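PDB 4OOU: beta-1,4-mannanase from Cryptopygus antarcticus, which hydrolyses the beta-1,4 linkages of mannans at random, cutting mannotetraose and mannopentaose to mannobiose and mannotriose with a little mannose. Local coordinates for residues His85-Val90 and Leu136-Asn141; Lys220-Ile225 and Ser261-Ala266; Ala228-Asp233 and Asn271-Phe276; Asn325-Ala330 and Gln361-Gln366. One frame throughout, in Å; residues are numbered along the deposited sequence.

Contact 1 of 4, residues His85-Val90 and Leu136-Asn141; sequences HVEGQV and LQNNSN
Val86 ends its strand beside Gln137, whose side chain starts out extended and then bends at chi2, which folds it back to pack beside the backbone of Val86 and Glu87. Glu87 carries most of the contact. With CG beside its own backbone N (chi1 -72°) and the chain extended beyond, its carboxylate runs along the side chain of Asn138, and OE2 accepts from Asn138 N at 2.8 Å. The amide N-H arrives on the anti side of OE2, about 20° out of the carboxylate plane. OE1 is taken by the hydroxyl of Tyr49, so the two oxygens have separate partners and the group is held against rotation. Cutting Glu87 back to an alanine would probably deprive Asn138 N and the Tyr49 hydroxyl of the carboxylate that holds them. The backbone of Glu87 is gripped as well: its N donates to Gln89 OE1 at 2.8 Å, and its O receives Asn139 ND2 at 3.2 Å, from 38° above the carbonyl plane. Gly88 lies close by, its CA 3.5 Å from Asn139 ND2, where a side chain would collide with that amide. The other end of the same amide works as an N-cap, Asn139 OD1 weakly accepting from Asn141 N at the start of helix 140-145. Loops that follow neighbouring parallel strands, 79-86 and 126-133, are thus joined beside the substrate-binding Trp83 and Trp208, at the catalytic end of a TIM barrel of glycosyl hydrolase family 5.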
loop_
_atom_site.group_PDB
_atom_site.type_symbol
_atom_site.label_atom_id
_atom_site.label_comp_id
_atom_site.label_asym_id
_atom_site.label_seq_id
_atom_site.Cartn_x
_atom_site.Cartn_y
_atom_site.Cartn_z
ATOM N N HIS A 85 3.939 7.083 -8.609
ATOM C CA HIS A 85 4.599 6.913 -9.904
ATOM C C HIS A 85 3.717 6.095 -10.876
ATOM O O HIS A 85 3.548 6.478 -12.050
ATOM C CB HIS A 85 5.967 6.259 -9.774
ATOM C CG HIS A 85 6.847 6.912 -8.772
ATOM N ND1 HIS A 85 6.799 8.265 -8.518
ATOM C CD2 HIS A 85 7.799 6.405 -7.958
ATOM C CE1 HIS A 85 7.663 8.560 -7.561
ATOM N NE2 HIS A 85 8.291 7.449 -7.216
ATOM N N VAL A 86 3.150 5.000 -10.371
ATOM C CA VAL A 86 2.276 4.115 -11.173
ATOM C C VAL A 86 3.086 3.431 -12.279
ATOM O O VAL A 86 3.790 2.466 -11.991
ATOM C CB VAL A 86 1.010 4.848 -11.699
ATOM C CG1 VAL A 86 0.021 3.888 -12.342
ATOM C CG2 VAL A 86 0.321 5.587 -10.554
ATOM N N GLU A 87 3.029 3.930 -13.509
ATOM C CA GLU A 87 3.687 3.285 -14.653
ATOM C C GLU A 87 4.576 4.300 -15.335
ATOM O O GLU A 87 4.721 4.286 -16.534
ATOM C CB GLU A 87 2.651 2.707 -15.674
ATOM C CG GLU A 87 1.903 1.477 -15.205
ATOM C CD GLU A 87 1.029 0.839 -16.299
ATOM O OE1 GLU A 87 -0.203 0.964 -16.214
ATOM O OE2 GLU A 87 1.532 0.198 -17.253
ATOM N N GLY A 88 5.170 5.200 -14.572
ATOM C CA GLY A 88 6.081 6.200 -15.129
ATOM C C GLY A 88 5.458 7.283 -15.987
ATOM O O GLY A 88 6.163 7.999 -16.684
ATOM N N GLN A 89 4.148 7.414 -15.969
ATOM C CA GLN A 89 3.499 8.318 -16.896
ATOM C C GLN A 89 3.955 9.779 -16.789
ATOM O O GLN A 89 4.004 10.504 -17.807
ATOM C CB GLN A 89 1.991 8.249 -16.696
ATOM C CG GLN A 89 1.413 6.915 -17.115
ATOM C CD GLN A 89 1.115 6.016 -15.950
ATOM O OE1 GLN A 89 1.842 6.001 -14.951
ATOM N NE2 GLN A 89 0.026 5.256 -16.061
ATOM N N VAL A 90 4.242 10.182 -15.548
ATOM C CA VAL A 90 4.684 11.523 -15.178
ATOM C C VAL A 90 5.911 11.421 -14.287
ATOM O O VAL A 90 6.881 12.152 -14.494
ATOM C CB VAL A 90 3.606 12.282 -14.379
ATOM C CG1 VAL A 90 4.188 13.531 -13.706
ATOM C CG2 VAL A 90 2.457 12.667 -15.276
ATOM N N LEU A 136 0.187 -4.077 -13.246
ATOM C CA LEU A 136 0.555 -3.733 -14.602
ATOM C C LEU A 136 1.811 -2.868 -14.445
ATOM O O LEU A 136 1.947 -2.111 -13.476
ATOM C CB LEU A 136 -0.582 -2.956 -15.256
ATOM C CG LEU A 136 -1.690 -3.664 -16.087
ATOM C CD1 LEU A 136 -2.037 -5.114 -15.691
ATOM C CD2 LEU A 136 -2.950 -2.784 -16.150
ATOM N N GLN A 137 2.763 -3.020 -15.359
ATOM C CA GLN A 137 3.947 -2.139 -15.376
ATOM C C GLN A 137 4.528 -2.110 -16.785
ATOM O O GLN A 137 5.535 -2.755 -17.085
ATOM C CB GLN A 137 4.989 -2.605 -14.364
ATOM C CG GLN A 137 6.174 -1.663 -14.200
ATOM C CD GLN A 137 5.748 -0.244 -13.895
ATOM O OE1 GLN A 137 5.197 0.037 -12.815
ATOM N NE2 GLN A 137 6.013 0.675 -14.839
ATOM N N ASN A 138 3.860 -1.336 -17.636
ATOM C CA ASN A 138 4.079 -1.349 -19.080
ATOM C C ASN A 138 5.131 -0.348 -19.521
ATOM O O ASN A 138 5.175 0.022 -20.691
ATOM C CB ASN A 138 2.753 -1.055 -19.781
ATOM C CG ASN A 138 1.730 -2.166 -19.593
ATOM O OD1 ASN A 138 0.631 -1.955 -19.060
ATOM N ND2 ASN A 138 2.083 -3.348 -20.052
ATOM N N ASN A 139 6.001 0.060 -18.590
ATOM C CA ASN A 139 7.025 1.034 -18.867
ATOM C C ASN A 139 8.441 0.475 -18.648
ATOM O O ASN A 139 8.849 0.216 -17.501
ATOM C CB ASN A 139 6.793 2.296 -18.036
ATOM C CG ASN A 139 7.897 3.329 -18.224
ATOM O OD1 ASN A 139 8.988 3.017 -18.719
ATOM N ND2 ASN A 139 7.627 4.553 -17.823
ATOM N N SER A 140 9.167 0.343 -19.778
ATOM C CA SER A 140 10.520 -0.195 -19.875
ATOM C C SER A 140 11.470 0.384 -18.856
ATOM O O SER A 140 12.203 -0.335 -18.215
ATOM C CB SER A 140 11.114 0.133 -21.244
ATOM O OG SER A 140 10.438 -0.522 -22.289
ATOM N N ASN A 141 11.489 1.703 -18.752
ATOM C CA ASN A 141 12.384 2.371 -17.824
ATOM C C ASN A 141 12.162 1.899 -16.388
ATOM O O ASN A 141 13.132 1.619 -15.673
ATOM C CB ASN A 141 12.256 3.902 -17.919
ATOM C CG ASN A 141 13.010 4.492 -19.112
ATOM O OD1 ASN A 141 14.104 4.039 -19.494
ATOM N ND2 ASN A 141 12.439 5.544 -19.678
#

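Contact 2 of 4, residues Lys220-Ile225 and Ser261-Ala266; sequences KTINWI and SCLTGA
The flat amide of Asn223 turns one face to the carbonyl of Leu263: Leu263 O stands almost straight above the group, 3.1 Å from Asn223 CG, and forms no hydrogen bond with either end of it. The amide's polar edge is used elsewhere, ND2 donating to the backbone oxygens of Gly272 and Lys269. This is a helix-on-helix packing at the periphery of the TIM barrel. Helix 215-232 belongs to the layer outside the strands, and the short helix 260-267 comes from the long connection between strands 238-241 and 277-281. The segments cross at -90°, their axes 8.0 Å apart, so contact is confined to a small patch. Asn223 reaches across because its CG lies anti to the backbone N (chi1 -179°), which carries the amide out from the helix and against the Leu263 carbonyl. Nearby, the ends of Ile222 and Leu263 cross at about a right angle, but they are modelled too close for their exact fit to be trusted. Lys220, a turn earlier, slides its aliphatic part past the last turn of helix 260-267, with CG 3.5 Å from Ala266 O, and then leads away to a salt bridge with Glu149, a substrate-binding residue. Helix 260-267 has a covalent tie too, the disulfide from Cys262 to Cys195, while the hydroxyl of Thr264 shares Lys269 O with Asn223. Where the backbones come nearest, the Lys220 and Ala266 CA atoms are 4.6 Å apart, and the methyl CB of Ala266 rests 3.5 Å from Lys220 N.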
loop_
_atom_site.group_PDB
_atom_site.type_symbol
_atom_site.label_atom_id
_atom_site.label_comp_id
_atom_site.label_asym_id
_atom_site.label_seq_id
_atom_site.Cartn_x
_atom_site.Cartn_y
_atom_site.Cartn_z
ATOM N N LYS A 220 14.555 -8.159 -4.277
ATOM C CA LYS A 220 15.763 -7.353 -4.235
ATOM C C LYS A 220 15.374 -5.888 -4.464
ATOM O O LYS A 220 15.820 -4.958 -3.763
ATOM C CB LYS A 220 16.718 -7.801 -5.331
ATOM C CG LYS A 220 18.064 -7.087 -5.281
ATOM C CD LYS A 220 18.641 -6.837 -6.664
ATOM C CE LYS A 220 20.138 -6.680 -6.582
ATOM N NZ LYS A 220 20.680 -6.561 -7.944
ATOM N N THR A 221 14.525 -5.684 -5.461
ATOM C CA THR A 221 14.111 -4.336 -5.782
ATOM C C THR A 221 13.385 -3.698 -4.606
ATOM O O THR A 221 13.678 -2.544 -4.239
ATOM C CB THR A 221 13.262 -4.329 -7.045
ATOM O OG1 THR A 221 14.065 -4.824 -8.105
ATOM C CG2 THR A 221 12.797 -2.943 -7.382
ATOM N N ILE A 222 12.479 -4.437 -3.972
ATOM C CA ILE A 222 11.756 -3.809 -2.877
ATOM C C ILE A 222 12.660 -3.671 -1.628
ATOM O O ILE A 222 12.589 -2.672 -0.921
ATOM C CB ILE A 222 10.230 -4.249 -2.688
ATOM C CG1 ILE A 222 9.841 -4.346 -1.220
ATOM C CG2 ILE A 222 9.763 -5.508 -3.459
ATOM C CD1 ILE A 222 9.958 -5.729 -0.674
ATOM N N ASN A 223 13.571 -4.610 -1.427
ATOM C CA ASN A 223 14.571 -4.502 -0.352
ATOM C C ASN A 223 15.391 -3.213 -0.458
ATOM O O ASN A 223 15.417 -2.406 0.487
ATOM C CB ASN A 223 15.493 -5.737 -0.362
ATOM C CG ASN A 223 16.552 -5.714 0.738
ATOM O OD1 ASN A 223 17.745 -5.894 0.453
ATOM N ND2 ASN A 223 16.119 -5.515 2.001
ATOM N N TRP A 224 16.000 -2.994 -1.621
ATOM C CA TRP A 224 16.800 -1.795 -1.817
ATOM C C TRP A 224 15.970 -0.551 -1.581
ATOM O O TRP A 224 16.452 0.411 -0.974
ATOM C CB TRP A 224 17.392 -1.719 -3.216
ATOM C CG TRP A 224 18.544 -2.616 -3.437
ATOM C CD1 TRP A 224 18.686 -3.872 -2.970
ATOM C CD2 TRP A 224 19.712 -2.345 -4.227
ATOM N NE1 TRP A 224 19.859 -4.411 -3.404
ATOM C CE2 TRP A 224 20.514 -3.501 -4.183
ATOM C CE3 TRP A 224 20.158 -1.237 -4.970
ATOM C CZ2 TRP A 224 21.752 -3.597 -4.849
ATOM C CZ3 TRP A 224 21.402 -1.325 -5.633
ATOM C CH2 TRP A 224 22.176 -2.504 -5.567
ATOM N N ILE A 225 14.725 -0.553 -2.070
ATOM C CA ILE A 225 13.914 0.647 -1.974
ATOM C C ILE A 225 13.513 0.983 -0.535
ATOM O O ILE A 225 13.642 2.137 -0.109
ATOM C CB ILE A 225 12.702 0.575 -2.896
ATOM C CG1 ILE A 225 13.166 0.608 -4.355
ATOM C CG2 ILE A 225 11.782 1.765 -2.662
ATOM C CD1 ILE A 225 12.072 0.233 -5.339
ATOM N N SER A 261 13.490 -12.064 6.704
ATOM C CA SER A 261 14.551 -12.980 6.161
ATOM C C SER A 261 14.653 -12.924 4.614
ATOM O O SER A 261 15.742 -12.677 4.059
ATOM C CB SER A 261 14.434 -14.453 6.680
ATOM O OG SER A 261 13.514 -15.259 5.951
ATOM N N CYS A 262 13.513 -13.082 3.945
ATOM C CA CYS A 262 13.463 -13.133 2.486
ATOM C C CYS A 262 13.918 -11.854 1.763
ATOM O O CYS A 262 14.617 -11.940 0.750
ATOM C CB CYS A 262 12.034 -13.440 2.010
ATOM S SG CYS A 262 11.472 -15.110 2.271
ATOM N N LEU A 263 13.451 -10.697 2.222
ATOM C CA LEU A 263 13.800 -9.430 1.590
ATOM C C LEU A 263 15.267 -9.165 1.778
ATOM O O LEU A 263 15.989 -8.793 0.825
ATOM C CB LEU A 263 13.057 -8.245 2.217
ATOM C CG LEU A 263 11.567 -8.100 1.964
ATOM C CD1 LEU A 263 11.061 -6.823 2.631
ATOM C CD2 LEU A 263 11.242 -8.140 0.482
ATOM N N THR A 264 15.671 -9.323 3.033
ATOM C CA THR A 264 17.027 -9.033 3.477
ATOM C C THR A 264 18.044 -9.948 2.735
ATOM O O THR A 264 19.061 -9.483 2.221
ATOM C CB THR A 264 17.035 -9.082 5.032
ATOM O OG1 THR A 264 17.314 -7.763 5.535
ATOM C CG2 THR A 264 17.946 -10.165 5.634
ATOM N N GLY A 265 17.709 -11.229 2.610
ATOM C CA GLY A 265 18.459 -12.160 1.773
ATOM C C GLY A 265 18.362 -11.985 0.265
ATOM O O GLY A 265 19.032 -12.684 -0.463
ATOM N N ALA A 266 17.552 -11.068 -0.232
ATOM C CA ALA A 266 17.481 -10.844 -1.689
ATOM C C ALA A 266 18.429 -9.732 -2.151
ATOM O O ALA A 266 18.975 -9.772 -3.260
ATOM C CB ALA A 266 16.059 -10.503 -2.107
#

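Contact 3 of 4, residues Ala228-Asp233 and Asn271-Phe276; sequences AIHNAD and NGIINF
His230 and Asn275 both set CG beside their own backbone N (chi1 -67° and -58°), and from opposite directions these torsions bring the imidazole of one up to the amide of the other. The ring of His230 meets its partners edge-on. NE2 donates to Ile273 O at 3.3 Å along a fairly straight N-H (161°), the oxygen lying in the ring plane although the donor stands well above the plane of the carbonyl. Next along the same edge, Asn275 OD1 comes within 3.1 Å of His230 CE1, with the amide nearly perpendicular to the ring. Ile273 O also accepts from the Ser226 hydroxyl, and Asn275 OD1 is hydrogen-bonded to Val238 N. Asn271 covers the base of the side chain, its ND2 3.5 Å from His230 CB, while its OD1 accepts from Ser227. The contact ties the last turns of helix 215-232 to the loop that leads into strand 277-281, beside the start of strand 238-241. It therefore lies at the end of the TIM barrel where the strands begin, remote from the substrate-binding cleft. A leucine in place of His230 would probably leave Ile273 O without its imidazole donor and open a gap beside Asn275 OD1, which CE1 now fills. The chemistry is that of a buried imidazole donating through NE2, with a second oxygen beside the C-H between its two nitrogens. Ile273 O in line with NE2 would be expected to favour a proton there, and Asn275 OD1 may polarise CE1-H.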
loop_
_atom_site.group_PDB
_atom_site.type_symbol
_atom_site.label_atom_id
_atom_site.label_comp_id
_atom_site.label_asym_id
_atom_site.label_seq_id
_atom_site.Cartn_x
_atom_site.Cartn_y
_atom_site.Cartn_z
ATOM N N ALA A 228 16.262 2.434 1.604
ATOM C CA ALA A 228 16.648 3.815 1.396
ATOM C C ALA A 228 15.629 4.782 2.006
ATOM O O ALA A 228 15.981 5.897 2.493
ATOM C CB ALA A 228 16.863 4.084 -0.080
ATOM N N ILE A 229 14.368 4.362 1.991
ATOM C CA ILE A 229 13.344 5.080 2.759
ATOM C C ILE A 229 13.700 5.090 4.261
ATOM O O ILE A 229 13.690 6.138 4.919
ATOM C CB ILE A 229 11.956 4.431 2.606
ATOM C CG1 ILE A 229 11.520 4.433 1.127
ATOM C CG2 ILE A 229 10.951 5.176 3.485
ATOM C CD1 ILE A 229 10.266 3.652 0.814
ATOM N N HIS A 230 13.989 3.912 4.807
ATOM C CA HIS A 230 14.373 3.835 6.201
ATOM C C HIS A 230 15.648 4.644 6.433
ATOM O O HIS A 230 15.722 5.359 7.411
ATOM C CB HIS A 230 14.560 2.378 6.654
ATOM C CG HIS A 230 13.290 1.569 6.675
ATOM N ND1 HIS A 230 12.175 1.948 7.394
ATOM C CD2 HIS A 230 12.977 0.382 6.094
ATOM C CE1 HIS A 230 11.227 1.037 7.238
ATOM N NE2 HIS A 230 11.693 0.070 6.466
ATOM N N ASN A 231 16.630 4.555 5.533
ATOM C CA ASN A 231 17.865 5.370 5.664
ATOM C C ASN A 231 17.533 6.858 5.883
ATOM O O ASN A 231 18.123 7.529 6.715
ATOM C CB ASN A 231 18.807 5.244 4.437
ATOM C CG ASN A 231 19.534 3.893 4.354
ATOM O OD1 ASN A 231 19.835 3.414 3.263
ATOM N ND2 ASN A 231 19.783 3.266 5.486
ATOM N N ALA A 232 16.566 7.344 5.130
ATOM C CA ALA A 232 16.230 8.753 5.124
ATOM C C ALA A 232 15.298 9.130 6.275
ATOM O O ALA A 232 15.424 10.220 6.840
ATOM C CB ALA A 232 15.601 9.121 3.772
ATOM N N ASP A 233 14.334 8.247 6.560
ATOM C CA ASP A 233 13.337 8.413 7.648
ATOM C C ASP A 233 13.229 7.142 8.474
ATOM O O ASP A 233 12.613 6.166 8.050
ATOM C CB ASP A 233 11.952 8.808 7.112
ATOM C CG ASP A 233 10.898 8.877 8.211
ATOM O OD1 ASP A 233 11.277 9.008 9.401
ATOM O OD2 ASP A 233 9.687 8.804 7.887
ATOM N N ASN A 271 18.071 -3.290 6.759
ATOM C CA ASN A 271 16.894 -2.522 7.179
ATOM C C ASN A 271 15.925 -2.264 6.018
ATOM O O ASN A 271 15.222 -1.273 6.006
ATOM C CB ASN A 271 17.340 -1.185 7.785
ATOM C CG ASN A 271 17.823 -0.215 6.744
ATOM O OD1 ASN A 271 18.203 -0.600 5.631
ATOM N ND2 ASN A 271 17.764 1.052 7.072
ATOM N N GLY A 272 15.890 -3.171 5.039
ATOM C CA GLY A 272 15.045 -3.000 3.875
ATOM C C GLY A 272 13.873 -3.910 4.061
ATOM O O GLY A 272 13.707 -4.893 3.298
ATOM N N ILE A 273 13.087 -3.600 5.097
ATOM C CA ILE A 273 11.972 -4.460 5.495
ATOM C C ILE A 273 10.619 -3.799 5.279
ATOM O O ILE A 273 10.541 -2.609 5.004
ATOM C CB ILE A 273 12.091 -4.982 6.935
ATOM C CG1 ILE A 273 12.120 -3.850 7.984
ATOM C CG2 ILE A 273 13.307 -5.880 7.046
ATOM C CD1 ILE A 273 11.897 -4.307 9.429
ATOM N N ILE A 274 9.562 -4.596 5.307
ATOM C CA ILE A 274 8.246 -4.007 5.427
ATOM C C ILE A 274 7.900 -4.014 6.892
ATOM O O ILE A 274 8.339 -4.868 7.623
ATOM C CB ILE A 274 7.156 -4.665 4.571
ATOM C CG1 ILE A 274 7.030 -6.155 4.796
ATOM C CG2 ILE A 274 7.431 -4.420 3.113
ATOM C CD1 ILE A 274 5.968 -6.770 3.889
ATOM N N ASN A 275 7.138 -3.023 7.313
ATOM C CA ASN A 275 6.755 -2.876 8.699
ATOM C C ASN A 275 5.382 -3.435 8.989
ATOM O O ASN A 275 5.078 -3.691 10.159
ATOM C CB ASN A 275 6.834 -1.413 9.046
ATOM C CG ASN A 275 8.210 -0.881 8.796
ATOM O OD1 ASN A 275 8.448 -0.063 7.896
ATOM N ND2 ASN A 275 9.162 -1.414 9.551
ATOM N N PHE A 276 4.580 -3.614 7.931
ATOM C CA PHE A 276 3.261 -4.209 7.989
ATOM C C PHE A 276 2.913 -4.943 6.689
ATOM O O PHE A 276 3.224 -4.488 5.588
ATOM C CB PHE A 276 2.174 -3.196 8.415
ATOM C CG PHE A 276 1.783 -2.142 7.386
ATOM C CD1 PHE A 276 0.878 -2.419 6.372
ATOM C CD2 PHE A 276 2.225 -0.837 7.509
ATOM C CE1 PHE A 276 0.490 -1.441 5.458
ATOM C CE2 PHE A 276 1.836 0.143 6.604
ATOM C CZ PHE A 276 0.965 -0.166 5.577
#

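Contact 4 of 4, residues Asn325-Ala330 and Gln361-Gln366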
loop_
_atom_site.group_PDB
_atom_site.type_symbol
_atom_site.label_atom_id
_atom_site.label_comp_id
_atom_site.label_asym_id
_atom_site.label_seq_id
_atom_site.Cartn_x
_atom_site.Cartn_y
_atom_site.Cartn_z
ATOM N N ASN A 325 -20.737 -5.053 7.257
ATOM C CA ASN A 325 -20.357 -6.239 8.010
ATOM C C ASN A 325 -18.928 -6.623 7.675
ATOM O O ASN A 325 -18.216 -7.215 8.496
ATOM C CB ASN A 325 -21.334 -7.371 7.736
ATOM C CG ASN A 325 -22.766 -6.951 7.985
ATOM O OD1 ASN A 325 -23.082 -6.335 9.013
ATOM N ND2 ASN A 325 -23.626 -7.222 7.025
ATOM N N LEU A 326 -18.528 -6.271 6.458
ATOM C CA LEU A 326 -17.156 -6.413 5.978
ATOM C C LEU A 326 -16.212 -5.542 6.821
ATOM O O LEU A 326 -15.233 -6.036 7.365
ATOM C CB LEU A 326 -17.084 -6.037 4.478
ATOM C CG LEU A 326 -17.033 -7.179 3.442
ATOM C CD1 LEU A 326 -17.368 -8.518 4.075
ATOM C CD2 LEU A 326 -17.886 -6.972 2.197
ATOM N N TYR A 327 -16.527 -4.256 6.942
ATOM C CA TYR A 327 -15.731 -3.370 7.768
ATOM C C TYR A 327 -15.652 -3.945 9.176
ATOM O O TYR A 327 -14.544 -4.075 9.752
ATOM C CB TYR A 327 -16.292 -1.943 7.789
ATOM C CG TYR A 327 -15.763 -1.041 6.680
ATOM C CD1 TYR A 327 -14.541 -0.402 6.820
ATOM C CD2 TYR A 327 -16.492 -0.809 5.510
ATOM C CE1 TYR A 327 -14.034 0.411 5.835
ATOM C CE2 TYR A 327 -15.978 -0.003 4.512
ATOM C CZ TYR A 327 -14.742 0.608 4.691
ATOM O OH TYR A 327 -14.191 1.441 3.738
ATOM N N LYS A 328 -16.822 -4.309 9.698
ATOM C CA LYS A 328 -16.952 -4.900 11.029
ATOM C C LYS A 328 -16.251 -6.250 11.190
ATOM O O LYS A 328 -15.698 -6.521 12.255
ATOM C CB LYS A 328 -18.426 -4.994 11.457
ATOM C CG LYS A 328 -18.852 -3.817 12.340
ATOM C CD LYS A 328 -20.312 -3.893 12.771
ATOM C CE LYS A 328 -21.250 -3.662 11.596
ATOM N NZ LYS A 328 -22.602 -3.254 12.059
ATOM N N TYR A 329 -16.253 -7.074 10.150
ATOM C CA TYR A 329 -15.594 -8.362 10.208
ATOM C C TYR A 329 -14.104 -8.138 10.392
ATOM O O TYR A 329 -13.498 -8.719 11.260
ATOM C CB TYR A 329 -15.867 -9.187 8.932
ATOM C CG TYR A 329 -15.260 -10.595 8.956
ATOM C CD1 TYR A 329 -13.891 -10.795 8.826
ATOM C CD2 TYR A 329 -16.072 -11.723 9.127
ATOM C CE1 TYR A 329 -13.341 -12.084 8.844
ATOM C CE2 TYR A 329 -15.535 -13.003 9.145
ATOM C CZ TYR A 329 -14.170 -13.188 9.010
ATOM O OH TYR A 329 -13.637 -14.469 9.049
ATOM N N ALA A 330 -13.531 -7.272 9.582
ATOM C CA ALA A 330 -12.121 -6.965 9.649
ATOM C C ALA A 330 -11.701 -6.417 11.023
ATOM O O ALA A 330 -10.669 -6.821 11.580
ATOM C CB ALA A 330 -11.764 -5.983 8.551
ATOM N N GLN A 361 -18.935 4.410 7.812
ATOM C CA GLN A 361 -19.823 4.792 8.911
ATOM C C GLN A 361 -19.941 3.639 9.904
ATOM O O GLN A 361 -20.134 3.856 11.105
ATOM C CB GLN A 361 -21.230 5.163 8.419
ATOM C CG GLN A 361 -21.399 6.591 7.921
ATOM C CD GLN A 361 -22.689 6.797 7.120
ATOM O OE1 GLN A 361 -23.749 6.247 7.461
ATOM N NE2 GLN A 361 -22.597 7.577 6.034
ATOM N N ALA A 362 -19.835 2.406 9.412
ATOM C CA ALA A 362 -19.971 1.276 10.302
ATOM C C ALA A 362 -18.985 1.386 11.451
ATOM O O ALA A 362 -19.228 0.839 12.523
ATOM C CB ALA A 362 -19.770 -0.043 9.561
ATOM N N LEU A 363 -17.858 2.052 11.252
ATOM C CA LEU A 363 -16.915 2.151 12.374
ATOM C C LEU A 363 -16.780 3.565 12.994
ATOM O O LEU A 363 -15.912 3.774 13.822
ATOM C CB LEU A 363 -15.549 1.569 11.979
ATOM C CG LEU A 363 -15.546 0.110 11.475
ATOM C CD1 LEU A 363 -14.215 -0.228 10.813
ATOM C CD2 LEU A 363 -15.847 -0.886 12.602
ATOM N N LYS A 364 -17.655 4.502 12.632
ATOM C CA LYS A 364 -17.551 5.879 13.119
ATOM C C LYS A 364 -17.086 5.969 14.590
ATOM O O LYS A 364 -16.011 6.485 14.870
ATOM C CB LYS A 364 -18.870 6.640 12.914
ATOM C CG LYS A 364 -18.729 8.055 12.349
ATOM C CD LYS A 364 -20.103 8.579 11.913
ATOM C CE LYS A 364 -20.031 9.709 10.891
ATOM N NZ LYS A 364 -19.484 10.970 11.481
ATOM N N GLY A 365 -17.856 5.454 15.537
ATOM C CA GLY A 365 -17.483 5.684 16.946
ATOM C C GLY A 365 -16.119 5.131 17.410
ATOM O O GLY A 365 -15.395 5.786 18.184
ATOM N N GLN A 366 -15.769 3.953 16.890
ATOM C CA GLN A 366 -14.993 2.959 17.624
ATOM C C GLN A 366 -13.690 3.418 18.251
ATOM O O GLN A 366 -12.838 4.050 17.630
ATOM C CB GLN A 366 -14.747 1.708 16.760
#
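On the outside of the TIM barrel, Tyr327 and Lys328 of helix 323-332 pack against Ala362 and Leu363, in the turn that follows helix 353-361. The contact is apolar. Leu363 supplies the deeper half: with CG beside its backbone N (chi1 -56°), it pushes CD1 to 4.0 Å from Tyr327 CD1, meeting the ring obliquely, and the same methyl lies just as near the tyrosine CB and the carbonyl O. Its other branch, CD2, touches Lys328 CG at 4.2 Å. Ala362 points its methyl at the helix and sits 4.3 Å from Tyr327 CB, with Lys328 CE on its outer side. A type I beta turn from Gln361 to Lys364, closed by Lys364 N donating to Gln361 O at 3.0 Å, places Ala362 and Leu363 at its two central positions, so both side chains can face the helix. Beneath lies the barrel wall. Leu363 also rests on Phe38 and Ser40 of strand 35-43, and the Tyr327 ring leads inward between that strand and strand 337-340, touching Ser40 and Thr340. At the far end of the ring, Tyr327 OH is hydrogen-bonded to Gly41 O.

From the N terminus, contact 1 comes first, closing a 45-residue excursion through helix 109-122 and strand 126-133 and joining loops at the catalytic end of the barrel. Contacts 2 and 3 follow after it has closed. Their segments alternate along helix 215-232 and the connection before strand 277-281, so the two loops cross, and they touch where Leu263 of contact 2 packs on the loop of contact 3. Together they bind that connection to one outer helix at two levels. Contact 4 closes last, holding helix 323-332 to the turn after helix 353-361, its centre about 35 Å from those of contacts 1 and 2, across the barrel.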